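Local coordinates for protein chitinase A (Pteris ryukyuensis, PDB 5YLG) that probably hydrolyses the glycosidic bonds of chitin as a family 18 glycosyl hydrolase, this piece being its LysM domain, a sugar-binding module, at residues Thr4-Ser9 against Gly42-Val47. Sequence-based numbering, arbitrary orientation.
Sequences TYTIKS and GQVVCV
The two-stranded antiparallel sheet of the LysM domain forms here, where Y5 of strand 4-6 pairs with V45 of strand 44-46. These two make a hydrogen-bonded pair: V45 N gives an almost straight bond of 2.9 Å to Y5 O, while Y5 N reaches V45 O at 3.0 Å with a more bent N-H (145°). T4 with C46 and T6 with V44 are the non-hydrogen-bonded pairs on either side. The ladder runs on past the strands, with I7 N hydrogen-bonded to Q43 O at 2.8 Å and G42 N to I7 O at 2.9 Å.

One face carries T4, T6, V44 and C46. V44 points CG1 at T4 CB (3.9 Å) and CG2 at T6 OG1. T6 CG2 lies 3.6 Å from G42 O.

The other face carries Y5 and V45, which lie side by side. The Y5 ring meets V45 CG2 at its edge through CD2, 4.0 Å away, and V47 CG1 packs on Y5 CB. With CG anti to its backbone N (chi1 174°), the ring leads away from strand 44-46, and its hydroxyl is hydrogen-bonded to D11 OD2. The side chains of I7 and V45 cross at about a right angle, with I7 CD1 4.1 Å from V45 CG1. Y5, I7 and V47 all rest on I16 of helix 13-20. The C2-C46 disulfide ties the end of strand 44-46 to the start of the chain. Two helices between a first and a last strand that pair antiparallel make the βααβ fold of LysM domains.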
loop_
_atom_site.group_PDB
_atom_site.type_symbol
_atom_site.label_atom_id
_atom_site.label_comp_id
_atom_site.label_asym_id
_atom_site.label_seq_id
_atom_site.Cartn_x
_atom_site.Cartn_y
_atom_site.Cartn_z
ATOM N N THR A 4 9.683 2.514 -1.360
ATOM C CA THR A 4 9.146 1.250 -0.880
ATOM C C THR A 4 8.778 1.203 0.593
ATOM O O THR A 4 9.275 1.935 1.440
ATOM C CB THR A 4 10.067 0.086 -1.189
ATOM O OG1 THR A 4 11.362 0.324 -0.546
ATOM C CG2 THR A 4 10.286 -0.069 -2.641
ATOM N N TYR A 5 7.796 0.340 0.905
ATOM C CA TYR A 5 7.270 0.076 2.251
ATOM C C TYR A 5 6.969 -1.371 2.347
ATOM O O TYR A 5 6.405 -1.953 1.399
ATOM C CB TYR A 5 6.000 0.900 2.598
ATOM C CG TYR A 5 5.358 0.587 3.870
ATOM C CD1 TYR A 5 5.905 0.992 5.095
ATOM C CD2 TYR A 5 4.172 -0.189 3.930
ATOM C CE1 TYR A 5 5.398 0.592 6.287
ATOM C CE2 TYR A 5 3.616 -0.576 5.141
ATOM C CZ TYR A 5 4.278 -0.168 6.334
ATOM O OH TYR A 5 3.759 -0.533 7.561
ATOM N N THR A 6 7.264 -2.012 3.464
ATOM C CA THR A 6 6.988 -3.448 3.659
ATOM C C THR A 6 5.781 -3.674 4.566
ATOM O O THR A 6 5.672 -3.137 5.672
ATOM C CB THR A 6 8.201 -4.209 4.165
ATOM O OG1 THR A 6 9.305 -3.890 3.326
ATOM C CG2 THR A 6 8.017 -5.662 4.179
ATOM N N ILE A 7 4.796 -4.396 4.067
ATOM C CA ILE A 7 3.535 -4.683 4.786
ATOM C C ILE A 7 3.849 -5.410 6.102
ATOM O O ILE A 7 4.496 -6.479 6.118
ATOM C CB ILE A 7 2.609 -5.537 3.930
ATOM C CG1 ILE A 7 2.142 -4.790 2.697
ATOM C CG2 ILE A 7 1.385 -5.993 4.791
ATOM C CD1 ILE A 7 1.511 -3.439 2.911
ATOM N N LYS A 8 3.235 -4.926 7.169
ATOM C CA LYS A 8 3.343 -5.540 8.528
ATOM C C LYS A 8 1.899 -5.908 8.971
ATOM O O LYS A 8 0.915 -5.507 8.380
ATOM C CB LYS A 8 3.882 -4.542 9.517
ATOM N N SER A 9 1.830 -6.706 10.044
ATOM C CA SER A 9 0.575 -7.167 10.601
ATOM C C SER A 9 -0.447 -6.071 10.785
ATOM O O SER A 9 -0.184 -5.082 11.429
ATOM C CB SER A 9 0.856 -7.684 12.050
ATOM O OG SER A 9 -0.175 -8.504 12.460
ATOM N N GLY A 42 5.183 -8.889 4.750
ATOM C CA GLY A 42 6.404 -8.939 3.924
ATOM C C GLY A 42 6.245 -8.467 2.528
ATOM O O GLY A 42 7.207 -8.275 1.821
ATOM N N GLN A 43 5.029 -8.306 2.044
ATOM C CA GLN A 43 4.847 -7.802 0.721
ATOM C C GLN A 43 5.395 -6.373 0.594
ATOM O O GLN A 43 5.266 -5.585 1.569
ATOM C CB GLN A 43 3.288 -7.806 0.403
ATOM C CG GLN A 43 2.898 -7.366 -0.961
ATOM C CD GLN A 43 1.430 -7.612 -1.217
ATOM O OE1 GLN A 43 0.750 -8.396 -0.499
ATOM N NE2 GLN A 43 0.915 -6.981 -2.265
ATOM N N VAL A 44 5.925 -5.972 -0.530
ATOM C CA VAL A 44 6.500 -4.695 -0.712
ATOM C C VAL A 44 5.599 -3.861 -1.639
ATOM O O VAL A 44 5.180 -4.331 -2.706
ATOM C CB VAL A 44 7.881 -4.784 -1.350
ATOM C CG1 VAL A 44 8.439 -3.458 -1.688
ATOM C CG2 VAL A 44 8.769 -5.562 -0.357
ATOM N N VAL A 45 5.283 -2.647 -1.195
ATOM C CA VAL A 45 4.447 -1.715 -1.985
ATOM C C VAL A 45 5.137 -0.426 -2.220
ATOM O O VAL A 45 6.085 -0.070 -1.516
ATOM C CB VAL A 45 3.086 -1.526 -1.259
ATOM C CG1 VAL A 45 2.394 -2.819 -1.085
ATOM C CG2 VAL A 45 3.261 -0.801 0.072
ATOM N N CYS A 46 4.702 0.327 -3.191
ATOM C CA CYS A 46 5.134 1.675 -3.444
ATOM C C CYS A 46 4.292 2.690 -2.806
ATOM O O CYS A 46 3.054 2.664 -2.935
ATOM C CB CYS A 46 5.094 1.901 -4.935
ATOM S SG CYS A 46 6.282 0.924 -5.895
ATOM N N VAL A 47 4.938 3.641 -2.116
ATOM C CA VAL A 47 4.226 4.689 -1.459
ATOM C C VAL A 47 4.544 6.134 -2.055
ATOM O O VAL A 47 4.119 7.092 -1.483
ATOM C CB VAL A 47 4.353 4.635 0.071
ATOM C CG1 VAL A 47 3.845 3.382 0.684
ATOM C CG2 VAL A 47 5.821 4.772 0.529
#